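Local coordinates for DNA mismatch repair protein MutL (Aquifex aeolicus, PDB 6LZI), which binds and probably hydrolyses ATP through its Bergerat-fold domain, as part of the machinery that repairs DNA mismatches, at residues A[95-103]-A[114-122]; A[165-174]-A[234-243]. One frame throughout, in Å; residues are numbered along the deposited sequence.

Contact 1: residues A[95-103]-A[114-122]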
ATOM      1  N   ILE A  95      10.676  11.335  -5.776  1.00 23.91           N
ATOM      2  CA  ILE A  95       9.965  11.852  -4.585  1.00 19.02           C
ATOM      3  C   ILE A  95      10.776  12.943  -3.899  1.00 21.28           C
ATOM      4  O   ILE A  95      10.231  13.971  -3.490  1.00 23.43           O
ATOM      5  CB  ILE A  95       9.663  10.707  -3.595  1.00 22.29           C
ATOM      6  CG1 ILE A  95       8.643   9.722  -4.204  1.00 25.17           C
ATOM      7  CG2 ILE A  95       9.126  11.231  -2.201  1.00 21.46           C
ATOM      8  CD1 ILE A  95       8.483   8.438  -3.394  1.00 28.69           C
ATOM      9  N   SER A  96      12.070  12.755  -3.777  1.00 23.94           N
ATOM     10  CA  SER A  96      12.865  13.748  -3.033  1.00 25.98           C
ATOM     11  C   SER A  96      13.020  15.046  -3.798  1.00 27.10           C
ATOM     12  O   SER A  96      13.280  16.103  -3.201  1.00 23.36           O
ATOM     13  CB  SER A  96      14.228  13.160  -2.743  1.00 26.04           C
ATOM     14  OG  SER A  96      14.989  13.022  -3.967  1.00 28.24           O
ATOM     15  N   SER A  97      12.819  15.002  -5.105  1.00 22.81           N
ATOM     16  CA  SER A  97      13.034  16.230  -5.849  1.00 31.21           C
ATOM     17  C   SER A  97      11.823  17.164  -5.828  1.00 34.01           C
ATOM     18  O   SER A  97      11.855  18.254  -6.445  1.00 31.33           O
ATOM     19  CB  SER A  97      13.450  15.848  -7.264  1.00 34.40           C
ATOM     20  OG  SER A  97      12.426  15.218  -7.964  1.00 43.36           O
ATOM     21  N   VAL A  98      10.783  16.803  -5.096  1.00 31.74           N
ATOM     22  CA  VAL A  98       9.481  17.446  -5.176  1.00 25.65           C
ATOM     23  C   VAL A  98       8.974  17.565  -3.737  1.00 28.79           C
ATOM     24  O   VAL A  98       7.794  17.719  -3.480  1.00 29.74           O
ATOM     25  CB  VAL A  98       8.660  16.608  -6.187  1.00 33.02           C
ATOM     26  CG1 VAL A  98       7.778  15.482  -5.654  1.00 27.54           C
ATOM     27  CG2 VAL A  98       8.349  17.293  -7.458  1.00 28.89           C
ATOM     28  N   SER A  99       9.894  17.444  -2.775  1.00 28.87           N
ATOM     29  CA  SER A  99       9.548  17.479  -1.379  1.00 27.57           C
ATOM     30  C   SER A  99      10.770  17.852  -0.565  1.00 30.73           C
ATOM     31  O   SER A  99      11.902  17.920  -1.067  1.00 28.49           O
ATOM     32  CB  SER A  99       9.024  16.126  -0.829  1.00 27.41           C
ATOM     33  OG  SER A  99      10.009  15.113  -0.892  1.00 28.36           O
ATOM     34  N   LYS A 100      10.491  18.060   0.693  1.00 30.67           N
ATOM     35  CA  LYS A 100      11.460  18.124   1.796  1.00 32.20           C
ATOM     36  C   LYS A 100      11.516  16.729   2.415  1.00 25.81           C
ATOM     37  O   LYS A 100      10.601  16.306   3.132  1.00 25.19           O
ATOM     38  CB  LYS A 100      11.057  19.181   2.821  1.00 26.56           C
ATOM     39  CG  LYS A 100      11.124  20.707   2.385  1.00 36.89           C
ATOM     40  CD  LYS A 100      10.208  21.572   3.269  1.00 39.46           C
ATOM     41  CE  LYS A 100      10.457  23.091   3.173  1.00 47.04           C
ATOM     42  NZ  LYS A 100      10.955  23.484   1.837  1.00 47.43           N
ATOM     43  N   PHE A 101      12.592  16.033   2.128  1.00 25.31           N
ATOM     44  CA  PHE A 101      12.642  14.579   2.146  1.00 22.94           C
ATOM     45  C   PHE A 101      13.648  14.135   3.187  1.00 24.00           C
ATOM     46  O   PHE A 101      14.810  14.556   3.145  1.00 28.23           O
ATOM     47  CB  PHE A 101      13.049  14.089   0.734  1.00 23.68           C
ATOM     48  CG  PHE A 101      13.240  12.602   0.621  1.00 20.24           C
ATOM     49  CD1 PHE A 101      14.496  12.046   0.840  1.00 18.66           C
ATOM     50  CD2 PHE A 101      12.210  11.774   0.123  1.00 23.02           C
ATOM     51  CE1 PHE A 101      14.667  10.656   0.710  1.00 23.75           C
ATOM     52  CE2 PHE A 101      12.399  10.398   0.009  1.00 24.83           C
ATOM     53  CZ  PHE A 101      13.599   9.853   0.272  1.00 26.62           C
ATOM     54  N   LYS A 102      13.245  13.259   4.110  1.00 24.73           N
ATOM     55  CA  LYS A 102      14.255  12.593   4.913  1.00 22.04           C
ATOM     56  C   LYS A 102      14.150  11.083   4.739  1.00 22.35           C
ATOM     57  O   LYS A 102      13.065  10.537   4.696  1.00 25.34           O
ATOM     58  CB  LYS A 102      14.115  12.929   6.415  1.00 24.49           C
ATOM     59  CG  LYS A 102      14.561  14.316   6.800  1.00 29.77           C
ATOM     60  CD  LYS A 102      14.591  14.493   8.296  1.00 36.51           C
ATOM     61  CE  LYS A 102      14.767  15.982   8.653  1.00 39.79           C
ATOM     62  NZ  LYS A 102      14.173  16.211  10.007  1.00 37.86           N
ATOM     63  N   LEU A 103      15.264  10.402   4.692  1.00 20.54           N
ATOM     64  CA  LEU A 103      15.202   8.941   4.777  1.00 21.08           C
ATOM     65  C   LEU A 103      16.188   8.498   5.838  1.00 19.40           C
ATOM     66  O   LEU A 103      17.342   8.876   5.782  1.00 21.27           O
ATOM     67  CB  LEU A 103      15.576   8.288   3.464  1.00 23.13           C
ATOM     68  CG  LEU A 103      15.707   6.730   3.364  1.00 24.80           C
ATOM     69  CD1 LEU A 103      15.280   6.178   1.945  1.00 25.22           C
ATOM     70  CD2 LEU A 103      17.075   6.240   3.624  1.00 27.94           C
ATOM     71  N   LYS A 114      21.535   5.554   9.606  1.00 25.28           N
ATOM     72  CA  LYS A 114      22.003   6.745   8.934  1.00 27.01           C
ATOM     73  C   LYS A 114      20.815   7.466   8.304  1.00 26.15           C
ATOM     74  O   LYS A 114      19.888   6.842   7.752  1.00 26.08           O
ATOM     75  CB  LYS A 114      23.093   6.360   7.880  1.00 31.37           C
ATOM     76  CG  LYS A 114      23.453   7.486   6.909  1.00 37.26           C
ATOM     77  CD  LYS A 114      24.670   7.203   6.077  1.00 38.23           C
ATOM     78  CE  LYS A 114      25.774   6.543   6.881  1.00 50.71           C
ATOM     79  NZ  LYS A 114      26.407   7.298   8.028  1.00 60.78           N
ATOM     80  N   GLU A 115      20.883   8.778   8.282  1.00 23.19           N
ATOM     81  CA  GLU A 115      19.764   9.585   7.802  1.00 26.76           C
ATOM     82  C   GLU A 115      20.261  10.554   6.734  1.00 25.85           C
ATOM     83  O   GLU A 115      21.301  11.171   6.903  1.00 25.80           O
ATOM     84  CB  GLU A 115      19.151  10.346   8.973  1.00 30.19           C
ATOM     85  CG  GLU A 115      18.134  11.349   8.458  1.00 34.55           C
ATOM     86  CD  GLU A 115      17.464  12.084   9.542  1.00 35.76           C
ATOM     87  OE1 GLU A 115      16.853  11.437  10.380  1.00 32.61           O
ATOM     88  OE2 GLU A 115      17.570  13.320   9.568  1.00 41.61           O
ATOM     89  N   ILE A 116      19.551  10.646   5.620  1.00 21.67           N
ATOM     90  CA  ILE A 116      19.907  11.602   4.573  1.00 25.38           C
ATOM     91  C   ILE A 116      18.750  12.567   4.421  1.00 23.29           C
ATOM     92  O   ILE A 116      17.575  12.200   4.565  1.00 25.09           O
ATOM     93  CB  ILE A 116      20.219  10.893   3.239  1.00 24.07           C
ATOM     94  CG1 ILE A 116      20.653  11.900   2.179  1.00 30.05           C
ATOM     95  CG2 ILE A 116      19.023  10.100   2.716  1.00 28.18           C
ATOM     96  CD1 ILE A 116      21.626  11.339   1.149  1.00 33.61           C
ATOM     97  N   GLU A 117      19.069  13.825   4.213  1.00 27.93           N
ATOM     98  CA  GLU A 117      18.051  14.847   4.109  1.00 25.10           C
ATOM     99  C   GLU A 117      18.210  15.572   2.772  1.00 28.16           C
ATOM    100  O   GLU A 117      19.328  15.853   2.324  1.00 28.67           O
ATOM    101  CB  GLU A 117      18.110  15.847   5.285  1.00 30.55           C
ATOM    102  CG  GLU A 117      17.039  16.916   5.158  1.00 35.70           C
ATOM    103  CD  GLU A 117      16.971  17.853   6.368  1.00 42.34           C
ATOM    104  OE1 GLU A 117      17.955  17.903   7.112  1.00 38.72           O
ATOM    105  OE2 GLU A 117      15.940  18.527   6.571  1.00 46.31           O
ATOM    106  N   VAL A 118      17.091  15.778   2.091  1.00 28.42           N
ATOM    107  CA  VAL A 118      17.134  16.312   0.729  1.00 27.90           C
ATOM    108  C   VAL A 118      16.016  17.329   0.629  1.00 29.72           C
ATOM    109  O   VAL A 118      14.931  17.122   1.175  1.00 31.76           O
ATOM    110  CB  VAL A 118      16.972  15.206  -0.340  1.00 32.74           C
ATOM    111  CG1 VAL A 118      16.759  15.790  -1.720  1.00 33.81           C
ATOM    112  CG2 VAL A 118      18.176  14.256  -0.322  1.00 37.53           C
ATOM    113  N   GLU A 119      16.252  18.405  -0.108  1.00 30.89           N
ATOM    114  CA  GLU A 119      15.187  19.328  -0.426  1.00 30.60           C
ATOM    115  C   GLU A 119      15.164  19.520  -1.931  1.00 30.84           C
ATOM    116  O   GLU A 119      16.146  20.002  -2.510  1.00 31.54           O
ATOM    117  CB  GLU A 119      15.404  20.663   0.266  1.00 36.22           C
ATOM    118  CG  GLU A 119      14.234  21.583   0.155  1.00 47.65           C
ATOM    119  CD  GLU A 119      14.624  23.006   0.471  1.00 54.40           C
ATOM    120  OE1 GLU A 119      14.839  23.791  -0.485  1.00 55.24           O
ATOM    121  OE2 GLU A 119      14.735  23.318   1.679  1.00 54.96           O
ATOM    122  N   ALA A 120      14.035  19.177  -2.551  1.00 29.89           N
ATOM    123  CA  ALA A 120      13.872  19.373  -3.981  1.00 34.27           C
ATOM    124  C   ALA A 120      15.098  18.907  -4.765  1.00 33.80           C
ATOM    125  O   ALA A 120      15.595  19.587  -5.674  1.00 35.82           O
ATOM    126  CB  ALA A 120      13.544  20.829  -4.254  1.00 36.27           C
ATOM    127  N   GLY A 121      15.608  17.739  -4.395  1.00 34.06           N
ATOM    128  CA  GLY A 121      16.688  17.090  -5.088  1.00 36.16           C
ATOM    129  C   GLY A 121      18.066  17.464  -4.582  1.00 36.09           C
ATOM    130  O   GLY A 121      19.029  16.746  -4.863  1.00 40.81           O
ATOM    131  N   ASN A 122      18.182  18.537  -3.817  1.00 42.02           N
ATOM    132  CA  ASN A 122      19.480  18.996  -3.320  1.00 42.34           C
ATOM    133  C   ASN A 122      19.777  18.411  -1.940  1.00 45.56           C
ATOM    134  O   ASN A 122      19.069  18.703  -0.968  1.00 43.30           O
ATOM    135  CB  ASN A 122      19.501  20.515  -3.274  1.00 43.61           C
ATOM    136  CG  ASN A 122      19.150  21.124  -4.619  1.00 50.38           C
ATOM    137  OD1 ASN A 122      19.650  20.687  -5.669  1.00 55.46           O
ATOM    138  ND2 ASN A 122      18.269  22.117  -4.602  1.00 43.89           N
TER
HETATM  139  O   HOH W   1      13.514  19.520  -8.079  1.00 38.71           O
HETATM  140  O   HOH W   2      15.855  14.759  11.569  1.00 55.04           O

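Contact 2: residues A[165-174]-A[234-243]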
ATOM      1  N   GLU A 165      -7.706   3.642   0.761  1.00 24.88           N
ATOM      2  CA  GLU A 165      -7.960   2.573  -0.216  1.00 27.21           C
ATOM      3  C   GLU A 165      -6.678   1.864  -0.660  1.00 26.69           C
ATOM      4  O   GLU A 165      -6.654   0.636  -0.797  1.00 25.08           O
ATOM      5  CB  GLU A 165      -8.655   3.125  -1.476  1.00 30.16           C
ATOM      6  CG  GLU A 165     -10.175   3.356  -1.316  1.00 38.84           C
ATOM      7  CD  GLU A 165     -10.872   2.156  -0.672  1.00 46.11           C
ATOM      8  OE1 GLU A 165     -11.406   2.291   0.462  1.00 47.13           O
ATOM      9  OE2 GLU A 165     -10.834   1.060  -1.283  1.00 47.09           O
ATOM     10  N   LEU A 166      -5.618   2.620  -0.943  1.00 22.61           N
ATOM     11  CA  LEU A 166      -4.329   2.012  -1.288  1.00 22.73           C
ATOM     12  C   LEU A 166      -3.822   1.076  -0.210  1.00 23.71           C
ATOM     13  O   LEU A 166      -3.314   0.003  -0.517  1.00 20.77           O
ATOM     14  CB  LEU A 166      -3.285   3.103  -1.557  1.00 22.13           C
ATOM     15  CG  LEU A 166      -1.888   2.571  -1.870  1.00 23.56           C
ATOM     16  CD1 LEU A 166      -1.865   1.978  -3.308  1.00 26.42           C
ATOM     17  CD2 LEU A 166      -0.777   3.637  -1.656  1.00 24.36           C
ATOM     18  N   ILE A 167      -3.870   1.494   1.059  1.00 21.53           N
ATOM     19  CA  ILE A 167      -3.327   0.607   2.109  1.00 21.89           C
ATOM     20  C   ILE A 167      -4.202  -0.635   2.255  1.00 20.27           C
ATOM     21  O   ILE A 167      -3.698  -1.741   2.445  1.00 24.69           O
ATOM     22  CB  ILE A 167      -3.189   1.340   3.455  1.00 22.53           C
ATOM     23  CG1 ILE A 167      -2.252   2.551   3.308  1.00 21.32           C
ATOM     24  CG2 ILE A 167      -2.710   0.292   4.510  1.00 23.14           C
ATOM     25  CD1 ILE A 167      -0.829   2.221   2.789  1.00 24.00           C
ATOM     26  N   LYS A 168      -5.525  -0.487   2.081  1.00 20.24           N
ATOM     27  CA  LYS A 168      -6.384  -1.667   2.068  1.00 24.56           C
ATOM     28  C   LYS A 168      -5.976  -2.614   0.964  1.00 22.04           C
ATOM     29  O   LYS A 168      -5.947  -3.834   1.161  1.00 19.44           O
ATOM     30  CB  LYS A 168      -7.860  -1.267   1.918  1.00 25.79           C
ATOM     31  CG  LYS A 168      -8.391  -0.616   3.184  1.00 26.44           C
ATOM     32  CD  LYS A 168      -9.832  -0.126   2.990  1.00 29.15           C
ATOM     33  CE  LYS A 168     -10.268   0.565   4.326  1.00 33.22           C
ATOM     34  NZ  LYS A 168     -11.741   0.764   4.385  1.00 36.63           N
ATOM     35  N   GLU A 169      -5.629  -2.059  -0.194  1.00 21.69           N
ATOM     36  CA  GLU A 169      -5.270  -2.891  -1.344  1.00 24.04           C
ATOM     37  C   GLU A 169      -3.997  -3.675  -1.095  1.00 20.64           C
ATOM     38  O   GLU A 169      -3.918  -4.869  -1.413  1.00 19.48           O
ATOM     39  CB  GLU A 169      -5.147  -1.980  -2.543  1.00 25.45           C
ATOM     40  CG  GLU A 169      -4.592  -2.523  -3.819  1.00 29.98           C
ATOM     41  CD  GLU A 169      -4.699  -1.438  -4.889  1.00 35.80           C
ATOM     42  OE1 GLU A 169      -3.657  -0.804  -5.186  1.00 34.81           O
ATOM     43  OE2 GLU A 169      -5.834  -1.201  -5.371  1.00 47.41           O
ATOM     44  N   TYR A 170      -2.987  -3.027  -0.529  1.00 22.86           N
ATOM     45  CA  TYR A 170      -1.789  -3.754  -0.108  1.00 20.67           C
ATOM     46  C   TYR A 170      -2.093  -4.741   1.033  1.00 21.49           C
ATOM     47  O   TYR A 170      -1.520  -5.844   1.116  1.00 21.51           O
ATOM     48  CB  TYR A 170      -0.760  -2.753   0.413  1.00 19.89           C
ATOM     49  CG  TYR A 170       0.013  -2.052  -0.650  1.00 21.14           C
ATOM     50  CD1 TYR A 170       0.886  -2.730  -1.406  1.00 23.30           C
ATOM     51  CD2 TYR A 170      -0.080  -0.671  -0.824  1.00 17.90           C
ATOM     52  CE1 TYR A 170       1.638  -2.115  -2.350  1.00 27.12           C
ATOM     53  CE2 TYR A 170       0.692  -0.014  -1.792  1.00 23.12           C
ATOM     54  CZ  TYR A 170       1.536  -0.777  -2.556  1.00 26.49           C
ATOM     55  OH  TYR A 170       2.379  -0.216  -3.498  1.00 32.08           O
ATOM     56  N   ALA A 171      -2.961  -4.355   1.948  1.00 17.54           N
ATOM     57  CA  ALA A 171      -3.231  -5.330   2.990  1.00 15.08           C
ATOM     58  C   ALA A 171      -3.947  -6.566   2.445  1.00 18.14           C
ATOM     59  O   ALA A 171      -3.752  -7.682   2.975  1.00 23.43           O
ATOM     60  CB  ALA A 171      -4.117  -4.794   4.108  1.00 18.28           C
ATOM     61  N   LEU A 172      -4.769  -6.381   1.420  1.00 22.32           N
ATOM     62  CA  LEU A 172      -5.466  -7.546   0.886  1.00 21.50           C
ATOM     63  C   LEU A 172      -4.561  -8.555   0.183  1.00 23.41           C
ATOM     64  O   LEU A 172      -4.979  -9.723   0.054  1.00 24.53           O
ATOM     65  CB  LEU A 172      -6.579  -7.089  -0.050  1.00 20.81           C
ATOM     66  CG  LEU A 172      -7.817  -6.502   0.700  1.00 20.59           C
ATOM     67  CD1 LEU A 172      -8.741  -5.650  -0.238  1.00 18.83           C
ATOM     68  CD2 LEU A 172      -8.667  -7.519   1.454  1.00 19.40           C
ATOM     69  N   THR A 173      -3.366  -8.175  -0.283  1.00 22.06           N
ATOM     70  CA  THR A 173      -2.466  -9.137  -0.905  1.00 22.95           C
ATOM     71  C   THR A 173      -1.273  -9.467  -0.042  1.00 21.56           C
ATOM     72  O   THR A 173      -0.372 -10.157  -0.497  1.00 22.06           O
ATOM     73  CB  THR A 173      -1.965  -8.614  -2.243  1.00 28.43           C
ATOM     74  OG1 THR A 173      -1.467  -7.275  -2.105  1.00 33.58           O
ATOM     75  CG2 THR A 173      -3.157  -8.600  -3.171  1.00 28.08           C
ATOM     76  N   ASN A 174      -1.233  -8.942   1.167  1.00 22.27           N
ATOM     77  CA  ASN A 174      -0.112  -9.176   2.051  1.00 22.46           C
ATOM     78  C   ASN A 174      -0.609  -9.534   3.426  1.00 26.97           C
ATOM     79  O   ASN A 174      -0.435  -8.759   4.369  1.00 23.76           O
ATOM     80  CB  ASN A 174       0.760  -7.923   2.091  1.00 21.44           C
ATOM     81  CG  ASN A 174       1.518  -7.724   0.804  1.00 23.36           C
ATOM     82  OD1 ASN A 174       2.544  -8.375   0.585  1.00 26.23           O
ATOM     83  ND2 ASN A 174       0.994  -6.835  -0.086  1.00 20.90           N
ATOM     84  N   TYR A 234     -13.459  -6.186  -5.987  1.00 35.62           N
ATOM     85  CA  TYR A 234     -12.009  -6.137  -6.026  1.00 35.68           C
ATOM     86  C   TYR A 234     -11.461  -7.327  -6.795  1.00 36.84           C
ATOM     87  O   TYR A 234     -11.969  -8.450  -6.690  1.00 39.71           O
ATOM     88  CB  TYR A 234     -11.437  -6.130  -4.607  1.00 38.71           C
ATOM     89  CG  TYR A 234     -11.792  -4.896  -3.822  1.00 41.27           C
ATOM     90  CD1 TYR A 234     -13.040  -4.746  -3.264  1.00 39.25           C
ATOM     91  CD2 TYR A 234     -10.871  -3.855  -3.674  1.00 44.74           C
ATOM     92  CE1 TYR A 234     -13.368  -3.593  -2.571  1.00 41.29           C
ATOM     93  CE2 TYR A 234     -11.183  -2.713  -2.958  1.00 47.21           C
ATOM     94  CZ  TYR A 234     -12.447  -2.587  -2.431  1.00 45.26           C
ATOM     95  OH  TYR A 234     -12.753  -1.461  -1.728  1.00 49.80           O
ATOM     96  N   VAL A 235     -10.429  -7.074  -7.583  1.00 33.63           N
ATOM     97  CA  VAL A 235      -9.840  -8.088  -8.441  1.00 37.69           C
ATOM     98  C   VAL A 235      -8.326  -7.993  -8.349  1.00 35.64           C
ATOM     99  O   VAL A 235      -7.741  -6.936  -8.616  1.00 36.20           O
ATOM    100  CB  VAL A 235     -10.256  -7.931  -9.909  1.00 38.74           C
ATOM    101  CG1 VAL A 235      -9.599  -9.029 -10.709  1.00 39.17           C
ATOM    102  CG2 VAL A 235     -11.770  -7.954 -10.051  1.00 41.26           C
ATOM    103  N   PHE A 236      -7.694  -9.110  -8.041  1.00 34.25           N
ATOM    104  CA  PHE A 236      -6.242  -9.185  -7.980  1.00 36.56           C
ATOM    105  C   PHE A 236      -5.850 -10.284  -8.941  1.00 37.79           C
ATOM    106  O   PHE A 236      -6.275 -11.428  -8.764  1.00 36.69           O
ATOM    107  CB  PHE A 236      -5.746  -9.493  -6.558  1.00 31.50           C
ATOM    108  CG  PHE A 236      -6.174  -8.468  -5.546  1.00 28.12           C
ATOM    109  CD1 PHE A 236      -5.436  -7.300  -5.365  1.00 32.28           C
ATOM    110  CD2 PHE A 236      -7.326  -8.651  -4.809  1.00 26.81           C
ATOM    111  CE1 PHE A 236      -5.832  -6.319  -4.471  1.00 28.87           C
ATOM    112  CE2 PHE A 236      -7.747  -7.649  -3.867  1.00 26.88           C
ATOM    113  CZ  PHE A 236      -6.982  -6.513  -3.693  1.00 28.42           C
ATOM    114  N   ILE A 237      -5.100  -9.930  -9.986  1.00 38.83           N
ATOM    115  CA  ILE A 237      -4.598 -10.917 -10.934  1.00 41.24           C
ATOM    116  C   ILE A 237      -3.106 -11.085 -10.680  1.00 42.61           C
ATOM    117  O   ILE A 237      -2.326 -10.137 -10.837  1.00 40.04           O
ATOM    118  CB  ILE A 237      -4.914 -10.536 -12.384  1.00 47.30           C
ATOM    119  CG1 ILE A 237      -6.442 -10.413 -12.546  1.00 48.12           C
ATOM    120  CG2 ILE A 237      -4.414 -11.619 -13.305  1.00 48.02           C
ATOM    121  CD1 ILE A 237      -6.972 -10.558 -13.967  1.00 51.81           C
ATOM    122  N   ASN A 238      -2.728 -12.295 -10.283  1.00 44.15           N
ATOM    123  CA  ASN A 238      -1.363 -12.658  -9.919  1.00 50.34           C
ATOM    124  C   ASN A 238      -0.805 -11.623  -8.953  1.00 47.84           C
ATOM    125  O   ASN A 238       0.199 -10.954  -9.209  1.00 51.13           O
ATOM    126  CB  ASN A 238      -0.468 -12.818 -11.154  1.00 51.01           C
ATOM    127  CG  ASN A 238      -1.070 -13.733 -12.189  1.00 57.75           C
ATOM    128  OD1 ASN A 238      -2.216 -14.161 -12.062  1.00 61.02           O
ATOM    129  ND2 ASN A 238      -0.310 -14.028 -13.238  1.00 62.76           N
ATOM    130  N   LYS A 239      -1.551 -11.445  -7.864  1.00 45.58           N
ATOM    131  CA  LYS A 239      -1.191 -10.627  -6.713  1.00 46.31           C
ATOM    132  C   LYS A 239      -1.177  -9.130  -7.022  1.00 42.90           C
ATOM    133  O   LYS A 239      -0.759  -8.345  -6.180  1.00 43.24           O
ATOM    134  CB  LYS A 239       0.159 -11.079  -6.120  1.00 49.33           C
ATOM    135  CG  LYS A 239       0.426 -10.632  -4.661  1.00 54.52           C
ATOM    136  CD  LYS A 239       1.886 -10.877  -4.261  1.00 57.37           C
ATOM    137  CE  LYS A 239       2.312 -10.062  -3.042  1.00 58.21           C
ATOM    138  NZ  LYS A 239       1.911  -8.609  -3.120  1.00 58.94           N
ATOM    139  N   ARG A 240      -1.666  -8.700  -8.192  1.00 44.03           N
ATOM    140  CA  ARG A 240      -1.662  -7.264  -8.433  1.00 43.99           C
ATOM    141  C   ARG A 240      -3.087  -6.730  -8.562  1.00 43.88           C
ATOM    142  O   ARG A 240      -3.942  -7.401  -9.142  1.00 44.34           O
ATOM    143  CB  ARG A 240      -0.877  -6.919  -9.713  1.00 48.11           C
ATOM    144  CG  ARG A 240       0.486  -7.552  -9.775  1.00 52.13           C
ATOM    145  CD  ARG A 240       1.101  -7.409 -11.168  1.00 59.49           C
ATOM    146  NE  ARG A 240       1.746  -8.655 -11.598  1.00 66.54           N
ATOM    147  CZ  ARG A 240       2.649  -8.749 -12.577  1.00 68.75           C
ATOM    148  NH1 ARG A 240       3.034  -7.664 -13.241  1.00 66.69           N
ATOM    149  NH2 ARG A 240       3.174  -9.932 -12.889  1.00 71.91           N
ATOM    150  N   PRO A 241      -3.362  -5.519  -8.076  1.00 44.81           N
ATOM    151  CA  PRO A 241      -4.739  -4.989  -8.131  1.00 40.05           C
ATOM    152  C   PRO A 241      -5.129  -4.538  -9.542  1.00 46.04           C
ATOM    153  O   PRO A 241      -4.462  -3.703 -10.153  1.00 41.21           O
ATOM    154  CB  PRO A 241      -4.706  -3.813  -7.161  1.00 44.72           C
ATOM    155  CG  PRO A 241      -3.293  -3.785  -6.608  1.00 46.66           C
ATOM    156  CD  PRO A 241      -2.422  -4.565  -7.465  1.00 47.12           C
ATOM    157  N   ILE A 242      -6.252  -5.068 -10.030  1.00 49.97           N
ATOM    158  CA  ILE A 242      -6.797  -4.790 -11.353  1.00 56.39           C
ATOM    159  C   ILE A 242      -8.002  -3.871 -11.199  1.00 56.60           C
ATOM    160  O   ILE A 242      -8.911  -4.163 -10.416  1.00 57.01           O
ATOM    161  CB  ILE A 242      -7.199  -6.106 -12.044  1.00 56.14           C
ATOM    162  CG1 ILE A 242      -5.971  -6.984 -12.234  1.00 56.34           C
ATOM    163  CG2 ILE A 242      -7.907  -5.867 -13.365  1.00 58.80           C
ATOM    164  CD1 ILE A 242      -4.894  -6.334 -13.057  1.00 54.93           C
ATOM    165  N   GLN A 243      -8.032  -2.779 -11.964  1.00 59.55           N
ATOM    166  CA  GLN A 243      -9.167  -1.859 -11.944  1.00 60.28           C
ATOM    167  C   GLN A 243     -10.120  -2.030 -13.133  1.00 61.30           C
ATOM    168  O   GLN A 243     -11.090  -1.269 -13.245  1.00 65.79           O
ATOM    169  CB  GLN A 243      -8.667  -0.415 -11.879  1.00 62.16           C
ATOM    170  CG  GLN A 243      -8.146  -0.002 -10.522  1.00 67.57           C
ATOM    171  CD  GLN A 243      -9.203  -0.108  -9.432  1.00 72.44           C
ATOM    172  OE1 GLN A 243      -9.058  -0.888  -8.484  1.00 72.98           O
ATOM    173  NE2 GLN A 243     -10.270   0.682  -9.557  1.00 73.73           N
TER

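Contact 1: residues A[95-103]-A[114-122]
Strand 100-103 runs antiparallel to strand 114-119, with the short axes 168° apart and 4.7 Å at their closest, and Phe-101 with Val-118 and Leu-103 with Ile-116 form the hydrogen-bonded pairs. Each of these pairs is closed by two N-H...O bonds. Beyond the paired strands, Ala-120 N gives a nearly straight bond to Ser-99 O at 2.9 Å. Ala-120 lies in the type I' turn 119-122, whose Gly-121 N bonds weakly to Ser-96 O at the end of helix 91-96. Water 1 bridges Ser-97 O and Ala-120 O.

Phe-101 and Val-118 lie side by side on the buried face. With CG anti to the backbone N (chi1 176°), the Phe-101 ring swings alongside Val-118, CD1 to Val-118 CB 4.2 Å. Ser-96 CB sits over one ring face, toward the rim, and also touches Val-118 CG1 at 3.8 Å. Its OG bonds back to Tyr-93 O and Leu-92 O within the helix. Further along, Leu-103 CB meets Ile-116 CG2 at 4.0 Å, and both side chains also pack on Val-61.

The other face carries alternating charges. Lys-100 and Glu-119 run alongside each other and end in a long salt bridge, NZ to OE2 3.8 Å. The extended chain of Lys-102 lies beside Glu-117 and meets it through CE, 3.5 Å from OE2. Lys-102 NZ instead holds water 2, which also reaches Glu-115 OE2, though the place of that oxygen is less sure. Glu-117 has a firmer partner in Arg-127 of strand 122-129, and Glu-115 pairs through OE1 with Arg-104 and, less surely, with Arg-127.

The hairpin is thus two-sided: an apolar face turned to the interior and a lysine-glutamate face where charges are probably balanced by Arg-104 and Arg-127 more than by direct lysine-glutamate pairing.

Contact 2: residues A[165-174]-A[234-243]
Thr-173 lays its methyl CG2 over one face of the Phe-236 ring, 3.9 Å from the centroid and 30° off the normal, a CH-pi contact. Leu-172 comes at the same ring obliquely, with its CB 3.7 Å from Phe-236 CZ. Glu-169 crosses Pro-241 at about a right angle. CG is anti to the backbone N (chi1 171°) and the chain stays extended, which brings the carboxylate against the CB-CG edge of Pro-241, CD to Pro-241 CG 3.2 Å. With an alanine here the contact with that edge would be lost, and a gap would probably open between the helix and strand 240-242.

At one end of the contact, Tyr-234 OH donates to Glu-165 OE2 at 3.2 Å. The oxygen is met on its syn side, 25° out of the carboxylate plane, and lies at the edge of the tyrosine ring. At the other end, Lys-239 from the type I' turn 237-240 reaches across to Thr-173 and Asn-174. Its NZ comes 3.8 Å from Thr-173 OG1 and also nears the Asn-174 amide. That amide is fixed by a bond from ND2 to Tyr-170 O at 3.0 Å, made on a carbonyl lone pair.

A second shell sets these groups. Tyr-264 of strand 260-266 meets the Phe-236 ring and bonds through its OH to Leu-172 O. Phe-204 meets the Tyr-234 ring. Helix 156-173 therefore lies between helix 16-29, which packs on Leu-166 and Tyr-170, and the sheet holding strands 232-237 and 240-242, with helix 196-204 alongside Leu-172.

Overall arrangement
Contact 1 closes before contact 2 opens along the chain. Their centres are 29 Å apart and their nearest atoms about 11 Å, so they do not touch. Contact 1 is a hairpin inside the eight-stranded sheet of the ATPase fold. The side chain of Leu-103 lies about 5 Å from the bound ADP, close to a pocket that includes Leu-92 of the helix leading into this hairpin. Contact 2 is farther away, with the side chain of Asn-174 about 13 Å from ADP. It joins helix 156-173, which packs on helix 16-29 of the nucleotide-binding part, to the separate five-stranded sheet. Asn-26 and Ser-27 of helix 16-29 line the ADP pocket.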